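Local coordinates for protein EvdO1 (Micromonospora carbonacea, PDB 4XBZ) that probably acts as a metal- and 2-oxoglutarate-dependent oxygenase of the phytanoyl-CoA dioxygenase family, carrying out an oxidative cyclization in orthosomycin biosynthesis, at residues L139-W143 with P272-I278; G176-D180 with E260-V266; A188-V194 with V249-R254. One frame throughout, in Å; residues are numbered along the deposited sequence.

Contact 1 of 3, residues L139-W143 with P272-I278; sequences LIPTW and PHSAEYI
The backbones of strand residues I140 to W143 and of segment 272-278, where a turn enters helix 275-293, keep well apart: the nearest CA atoms, those of I140 and I278, are 7.1 Å from each other, and side chains bridge the gap. Y277 lies in the middle. Its CG is anti to the backbone N (chi1 -176°), which carries the ring across to the strand until OH comes 3.2 Å from T142 CA. The two side chains cross at about a right angle, with T142 CG2 at the edge of the phenol ring. That hydroxyl is badly angled for T142 O and is hydrogen-bonded instead to K281 NZ, one turn farther along the helix. Y277 CE2 also lies over the centre of the H273 ring, 3.3 Å above its plane, so the two rings brace each other within their own segment. H273 in turn meets W143: CE1 comes 3.5 Å from W143 CZ3 and NE2 lies over a face of the indole, the planes inclined at 51°. P272 CG touches the edge of the same indole, 4.2 Å from CH2. Nearer the start of the strand, I140 spreads its branches, CD1 reaching Y277 CE2 and CG2 reaching I278 CG2, each at 4.3 Å. Polar ends are satisfied from outside: H273 ND1 by E267, H273 NE2 by H328, and T142 OG1 by E260. The turn and helix thus pack beside strand 139-147 of the major sheet, which pairs with strand 256-263, while I278 also packs on helix 264-270 and H328 stacks on W143.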
# COMPACT_ATOMS: atom_id res chain seq x y z
N LEU A 139 8.71 4.96 3.13
CA LEU A 139 9.43 4.50 1.94
C LEU A 139 10.91 4.89 1.99
O LEU A 139 11.28 5.98 2.43
CB LEU A 139 8.79 5.08 0.67
CG LEU A 139 9.04 6.55 0.39
CD1 LEU A 139 9.83 6.71 -0.93
CD2 LEU A 139 7.73 7.30 0.32
N ILE A 140 11.76 3.98 1.55
CA ILE A 140 13.14 4.36 1.29
C ILE A 140 13.53 3.88 -0.11
O ILE A 140 13.01 2.87 -0.59
CB ILE A 140 14.11 3.79 2.34
CG1 ILE A 140 14.03 2.27 2.40
CG2 ILE A 140 13.84 4.40 3.71
CD1 ILE A 140 15.37 1.61 2.78
N PRO A 141 14.43 4.61 -0.78
CA PRO A 141 14.99 4.17 -2.06
C PRO A 141 16.08 3.11 -1.89
O PRO A 141 16.94 3.26 -1.02
CB PRO A 141 15.57 5.46 -2.64
CG PRO A 141 15.98 6.26 -1.39
CD PRO A 141 14.91 5.95 -0.38
N THR A 142 16.06 2.04 -2.68
CA THR A 142 17.05 1.00 -2.51
C THR A 142 17.95 0.92 -3.73
O THR A 142 18.86 1.73 -3.89
CB THR A 142 16.39 -0.38 -2.21
OG1 THR A 142 15.45 -0.70 -3.23
CG2 THR A 142 15.66 -0.38 -0.83
N TRP A 143 17.72 -0.07 -4.59
CA TRP A 143 18.42 -0.15 -5.85
C TRP A 143 18.11 1.06 -6.71
O TRP A 143 16.97 1.54 -6.75
CB TRP A 143 18.06 -1.45 -6.59
CG TRP A 143 18.82 -2.66 -6.08
CD1 TRP A 143 19.97 -3.21 -6.62
CD2 TRP A 143 18.52 -3.46 -4.92
NE1 TRP A 143 20.38 -4.29 -5.87
CE2 TRP A 143 19.51 -4.46 -4.83
CE3 TRP A 143 17.50 -3.43 -3.96
CZ2 TRP A 143 19.51 -5.42 -3.81
CZ3 TRP A 143 17.50 -4.38 -2.95
CH2 TRP A 143 18.50 -5.37 -2.88
N PRO A 272 16.52 -6.94 3.07
CA PRO A 272 17.81 -7.63 3.01
C PRO A 272 19.01 -6.82 3.47
O PRO A 272 20.09 -7.38 3.60
CB PRO A 272 17.96 -7.96 1.52
CG PRO A 272 17.16 -6.93 0.83
CD PRO A 272 15.99 -6.66 1.72
N HIS A 273 18.85 -5.52 3.68
CA HIS A 273 19.98 -4.70 4.05
C HIS A 273 20.19 -4.64 5.55
O HIS A 273 19.27 -4.94 6.32
CB HIS A 273 19.83 -3.27 3.52
CG HIS A 273 19.73 -3.19 2.03
ND1 HIS A 273 18.52 -3.17 1.37
CD2 HIS A 273 20.69 -3.13 1.08
CE1 HIS A 273 18.74 -3.09 0.07
NE2 HIS A 273 20.05 -3.07 -0.13
N SER A 274 21.39 -4.25 5.96
CA SER A 274 21.70 -4.03 7.36
C SER A 274 20.87 -2.87 7.90
O SER A 274 20.34 -2.09 7.13
CB SER A 274 23.20 -3.78 7.53
OG SER A 274 23.59 -2.58 6.89
N ALA A 275 20.73 -2.78 9.22
CA ALA A 275 19.83 -1.79 9.82
C ALA A 275 20.31 -0.37 9.54
O ALA A 275 19.51 0.56 9.46
CB ALA A 275 19.70 -2.02 11.33
N GLU A 276 21.63 -0.23 9.39
CA GLU A 276 22.30 1.03 9.08
C GLU A 276 21.92 1.60 7.70
O GLU A 276 21.83 2.82 7.52
CB GLU A 276 23.82 0.82 9.15
CG GLU A 276 24.69 2.04 8.87
CD GLU A 276 26.17 1.68 8.75
OE1 GLU A 276 26.50 0.54 8.37
OE2 GLU A 276 27.02 2.55 9.05
N TYR A 277 21.70 0.71 6.74
CA TYR A 277 21.33 1.10 5.38
C TYR A 277 20.16 2.08 5.36
O TYR A 277 20.19 3.06 4.62
CB TYR A 277 21.02 -0.14 4.55
CG TYR A 277 20.70 0.10 3.07
CD1 TYR A 277 21.72 0.40 2.15
CD2 TYR A 277 19.39 -0.04 2.59
CE1 TYR A 277 21.44 0.58 0.81
CE2 TYR A 277 19.10 0.13 1.24
CZ TYR A 277 20.13 0.44 0.36
OH TYR A 277 19.85 0.63 -0.97
N ILE A 278 19.15 1.82 6.19
CA ILE A 278 17.92 2.62 6.21
C ILE A 278 18.19 4.11 6.41
O ILE A 278 17.73 4.95 5.63
CB ILE A 278 16.95 2.12 7.32
CG1 ILE A 278 16.61 0.64 7.12
CG2 ILE A 278 15.70 2.99 7.37
CD1 ILE A 278 15.63 0.09 8.11

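Contact 2 of 3, residues G176-D180 with E260-V266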
# COMPACT_ATOMS: atom_id res chain seq x y z
N GLY A 176 1.99 -5.22 -3.09
CA GLY A 176 2.82 -4.25 -3.80
C GLY A 176 3.49 -3.16 -2.97
O GLY A 176 3.30 -1.96 -3.20
N ARG A 177 4.31 -3.56 -2.01
CA ARG A 177 4.95 -2.60 -1.11
C ARG A 177 6.43 -2.47 -1.48
O ARG A 177 7.08 -1.48 -1.13
CB ARG A 177 4.77 -3.04 0.35
CG ARG A 177 3.29 -3.42 0.65
CD ARG A 177 3.16 -4.28 1.90
NE ARG A 177 3.46 -3.48 3.06
CZ ARG A 177 4.01 -3.94 4.17
NH1 ARG A 177 4.31 -5.23 4.30
NH2 ARG A 177 4.25 -3.09 5.17
N VAL A 178 6.94 -3.47 -2.20
CA VAL A 178 8.27 -3.42 -2.78
C VAL A 178 8.13 -3.23 -4.29
O VAL A 178 7.61 -4.10 -4.99
CB VAL A 178 9.08 -4.69 -2.48
CG1 VAL A 178 10.46 -4.60 -3.11
CG2 VAL A 178 9.17 -4.91 -0.97
N ILE A 179 8.59 -2.09 -4.78
CA ILE A 179 8.21 -1.63 -6.10
C ILE A 179 9.41 -1.12 -6.92
O ILE A 179 10.25 -0.37 -6.42
CB ILE A 179 7.16 -0.49 -5.99
CG1 ILE A 179 5.95 -0.95 -5.17
CG2 ILE A 179 6.75 0.01 -7.38
CD1 ILE A 179 4.86 0.10 -5.06
N ASP A 180 9.45 -1.58 -8.16
CA ASP A 180 10.32 -1.03 -9.21
C ASP A 180 9.64 0.11 -9.96
O ASP A 180 8.56 -0.07 -10.53
CB ASP A 180 10.69 -2.11 -10.21
CG ASP A 180 12.03 -2.69 -9.95
OD1 ASP A 180 12.92 -1.94 -9.49
OD2 ASP A 180 12.20 -3.90 -10.21
N GLU A 260 14.11 1.19 -7.27
CA GLU A 260 13.29 0.38 -6.34
C GLU A 260 13.05 1.09 -5.00
O GLU A 260 13.89 1.86 -4.53
CB GLU A 260 13.91 -0.99 -6.04
CG GLU A 260 12.92 -1.93 -5.32
CD GLU A 260 13.58 -3.11 -4.59
OE1 GLU A 260 14.16 -2.92 -3.49
OE2 GLU A 260 13.51 -4.24 -5.11
N TYR A 261 11.89 0.83 -4.42
CA TYR A 261 11.53 1.34 -3.11
C TYR A 261 11.03 0.20 -2.25
O TYR A 261 10.45 -0.75 -2.78
CB TYR A 261 10.46 2.42 -3.24
CG TYR A 261 10.87 3.60 -4.08
CD1 TYR A 261 10.65 3.61 -5.45
CD2 TYR A 261 11.51 4.70 -3.50
CE1 TYR A 261 11.02 4.69 -6.23
CE2 TYR A 261 11.90 5.78 -4.28
CZ TYR A 261 11.65 5.77 -5.64
OH TYR A 261 12.03 6.84 -6.42
N ARG A 262 11.29 0.26 -0.94
CA ARG A 262 10.71 -0.66 0.04
C ARG A 262 10.30 0.11 1.30
O ARG A 262 10.77 1.22 1.54
CB ARG A 262 11.71 -1.76 0.42
CG ARG A 262 12.17 -2.61 -0.73
CD ARG A 262 13.11 -3.74 -0.29
NE ARG A 262 13.65 -4.44 -1.45
CZ ARG A 262 13.65 -5.76 -1.63
NH1 ARG A 262 13.15 -6.57 -0.70
NH2 ARG A 262 14.16 -6.27 -2.75
N PRO A 263 9.41 -0.48 2.12
CA PRO A 263 9.11 0.20 3.39
C PRO A 263 10.26 0.07 4.38
O PRO A 263 10.87 -1.00 4.46
CB PRO A 263 7.85 -0.53 3.89
CG PRO A 263 7.26 -1.17 2.64
CD PRO A 263 8.48 -1.59 1.85
N ALA A 264 10.57 1.14 5.12
CA ALA A 264 11.61 1.09 6.15
C ALA A 264 11.38 0.01 7.21
O ALA A 264 12.31 -0.68 7.61
CB ALA A 264 11.77 2.45 6.83
N GLU A 265 10.13 -0.15 7.66
CA GLU A 265 9.89 -1.12 8.72
C GLU A 265 10.06 -2.54 8.20
O GLU A 265 10.32 -3.46 8.98
CB GLU A 265 8.49 -0.94 9.34
CG GLU A 265 7.33 -1.44 8.47
CD GLU A 265 6.82 -0.38 7.51
OE1 GLU A 265 7.51 0.65 7.32
OE2 GLU A 265 5.72 -0.58 6.95
N VAL A 266 9.91 -2.74 6.90
CA VAL A 266 10.09 -4.07 6.32
C VAL A 266 11.57 -4.40 6.25
O VAL A 266 11.98 -5.51 6.61
CB VAL A 266 9.45 -4.18 4.91
CG1 VAL A 266 10.00 -5.40 4.14
CG2 VAL A 266 7.91 -4.18 5.01
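I179 and Y261 form an antiparallel hydrogen-bonded pair, I179 N giving to Y261 O at 3.0 Å and Y261 N giving to I179 O at 2.9 Å, both donors in the carbonyl plane. The ladder continues into the non-hydrogen-bonded pair D180 and E260, and V178 CA makes a CA-H...O contact with Y261 O at its other end. V178 then meets R262: its CG1, anti to the backbone N (chi1 180°), lies over one face of the guanidinium and 3.5 Å from R262 CG. At the edge of that guanidinium, nearly in its plane, NE is bound to E260 OE1 at 2.6 Å in a salt bridge, and a weaker bond joins NH2 to OE2. These strands, 179-184 and 256-263, are neighbours in the major sheet of the double-stranded beta helix, and the nearest atom of the D180 side chain is about 5 Å from the nickel, which H160, D162 and H244 bind. Past R262, P263 takes the N-cap position of helix 264-270, its CD 3.3 Å from R177 O. Beyond it the bent R177 side chain brings NH2 to 3.4 Å from E265 OE2, a salt bridge at the guanidinium edge with the planes 51° apart, and V266 CG2 packs beside NH1. Outer partners fix these groups: R177 NH1 gives to V172 O of its own chain and to G171 O of the second subunit, N138 holds E265 OE1, and R262 NH1 and NH2 bind the carbonyls of G164 and A163, just after the nickel ligand D162.

Contact 3 of 3, residues A188-V194 with V249-R254; sequences APEDNCV and VVGKQR
The one direct hydrogen bond between the two loops runs from R254 NH1 to N192 OD1, 3.1 Å long and almost straight at the hydrogen (176°). The oxygen lies in the guanidinium plane, at its edge, while the amide is turned nearly perpendicular to that plane (86°). R254 is bent at chi2 and chi3, the latter near eclipsed at 14°, and slides past N192 in the opposite direction. Within its own segment N192 N binds P189 O at 3.0 Å, closing the type I beta turn from P189 to N192 and fixing the backbone from which the amide projects. A water supplies the second polar link: it donates to V250 O, accepts from K252 NZ at 3.0 Å, and takes a weak bond from N192 ND2. Van der Waals packing fills in around these bonds. V249 embraces the amide of N192, its CG2 3.4 Å from OD1 and its CB 3.5 Å from ND2. A188 CB lies over one face of the R254 guanidinium, 3.9 Å from NE, and P189 CG rests on K252 CE at 3.8 Å. Replacing R254 with an alanine would probably leave N192 OD1 without its donor, the amide freer to turn, and A188 without the flat group packed against it. Both segments are loops: 188-194 leads from strand 179-184 into strand 194-196, and the loop 249-254 lies between strands 244-246 and 256-263. R254 packs on Y184 of strand 179-184, while the backbones of V249, G251 and Q253 bond to those of A154, P151 and K149.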
# COMPACT_ATOMS: atom_id res chain seq x y z
N ALA A 188 9.13 2.35 -25.85
CA ALA A 188 9.01 0.90 -25.82
C ALA A 188 7.70 0.54 -26.52
O ALA A 188 6.68 0.35 -25.85
CB ALA A 188 9.02 0.36 -24.39
N PRO A 189 7.73 0.48 -27.87
CA PRO A 189 6.58 0.10 -28.71
C PRO A 189 6.19 -1.34 -28.43
O PRO A 189 6.93 -2.04 -27.73
CB PRO A 189 7.12 0.26 -30.14
CG PRO A 189 8.62 0.07 -30.00
CD PRO A 189 8.97 0.67 -28.66
N GLU A 190 5.05 -1.80 -28.95
CA GLU A 190 4.61 -3.15 -28.60
C GLU A 190 5.51 -4.24 -29.18
O GLU A 190 5.55 -5.36 -28.67
CB GLU A 190 3.17 -3.38 -29.06
CG GLU A 190 2.61 -4.67 -28.50
CD GLU A 190 1.13 -4.82 -28.76
OE1 GLU A 190 0.42 -3.79 -28.76
OE2 GLU A 190 0.69 -5.97 -28.96
N ASP A 191 6.27 -3.92 -30.23
CA ASP A 191 7.17 -4.94 -30.77
C ASP A 191 8.54 -4.94 -30.07
O ASP A 191 9.42 -5.71 -30.45
CB ASP A 191 7.34 -4.77 -32.29
CG ASP A 191 7.80 -3.38 -32.68
OD1 ASP A 191 7.28 -2.39 -32.11
OD2 ASP A 191 8.68 -3.27 -33.56
N ASN A 192 8.72 -4.08 -29.05
CA ASN A 192 9.96 -4.03 -28.26
C ASN A 192 9.72 -3.40 -26.88
O ASN A 192 10.00 -2.22 -26.67
CB ASN A 192 11.05 -3.25 -29.00
CG ASN A 192 12.46 -3.48 -28.40
OD1 ASN A 192 12.61 -3.90 -27.25
ND2 ASN A 192 13.49 -3.19 -29.19
N CYS A 193 9.20 -4.19 -25.94
CA CYS A 193 8.77 -3.69 -24.63
C CYS A 193 8.71 -4.81 -23.59
O CYS A 193 8.97 -5.97 -23.90
CB CYS A 193 7.39 -3.01 -24.73
SG CYS A 193 5.95 -4.12 -25.10
N VAL A 194 8.36 -4.44 -22.35
CA VAL A 194 8.20 -5.40 -21.26
C VAL A 194 6.81 -6.01 -21.29
O VAL A 194 5.83 -5.31 -21.58
CB VAL A 194 8.40 -4.76 -19.86
CG1 VAL A 194 8.43 -5.83 -18.79
CG2 VAL A 194 9.66 -3.93 -19.82
N VAL A 249 15.09 -8.90 -29.21
CA VAL A 249 14.82 -7.70 -30.02
C VAL A 249 16.09 -7.11 -30.64
O VAL A 249 17.20 -7.38 -30.17
CB VAL A 249 14.14 -6.59 -29.18
CG1 VAL A 249 12.71 -6.98 -28.79
CG2 VAL A 249 14.99 -6.24 -27.95
N VAL A 250 15.91 -6.28 -31.68
CA VAL A 250 17.01 -5.61 -32.40
C VAL A 250 16.69 -4.14 -32.71
O VAL A 250 15.54 -3.77 -32.82
CB VAL A 250 17.35 -6.33 -33.74
CG1 VAL A 250 17.82 -7.74 -33.49
CG2 VAL A 250 16.14 -6.35 -34.66
N GLY A 251 17.72 -3.30 -32.82
CA GLY A 251 17.54 -1.98 -33.39
C GLY A 251 17.21 -0.79 -32.50
O GLY A 251 17.13 0.34 -32.98
N LYS A 252 17.02 -1.02 -31.20
CA LYS A 252 16.68 0.07 -30.29
C LYS A 252 17.46 -0.06 -29.00
O LYS A 252 17.59 -1.16 -28.47
CB LYS A 252 15.19 0.08 -29.98
CG LYS A 252 14.28 0.20 -31.19
CD LYS A 252 12.81 0.17 -30.77
CE LYS A 252 11.90 0.36 -31.98
NZ LYS A 252 12.44 -0.41 -33.14
N GLN A 253 17.98 1.06 -28.48
CA GLN A 253 18.81 0.97 -27.29
C GLN A 253 17.96 0.82 -26.00
O GLN A 253 18.44 0.28 -24.99
CB GLN A 253 19.76 2.16 -27.17
CG GLN A 253 20.97 1.86 -26.28
CD GLN A 253 21.94 3.03 -26.14
OE1 GLN A 253 21.52 4.19 -26.07
NE2 GLN A 253 23.24 2.73 -26.12
N ARG A 254 16.72 1.29 -26.05
CA ARG A 254 15.74 1.04 -24.99
C ARG A 254 16.31 1.25 -23.58
O ARG A 254 16.54 0.31 -22.84
CB ARG A 254 15.19 -0.39 -25.11
CG ARG A 254 14.40 -0.62 -26.39
CD ARG A 254 13.00 -1.09 -26.09
NE ARG A 254 12.69 -0.89 -24.68
CZ ARG A 254 12.36 -1.86 -23.84
NH1 ARG A 254 12.23 -3.11 -24.24
NH2 ARG A 254 12.14 -1.55 -22.57
O HOH W 1 12.52 -3.31 -32.48

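In the fold
From the N terminus, the chain first reaches 139-143, then the nickel ligands H160 and D162, then 176-180 and 188-194. The partners return in reverse order, so contact 3 closes the innermost loop, contact 2 a wider one and contact 1 the widest, and none cross. H244 lies within all three loops, whereas H160 and D162 are enclosed by contact 1 alone. Contacts 1 and 2 are neighbours, with centres 9 Å apart: strands 139-147 and 256-263 adjoin in the major sheet, and the consecutive helices 264-270 and 275-293 follow. Contact 3 joins loops on the opposite side of the chain's centre, its centre 28 Å from that of contact 2.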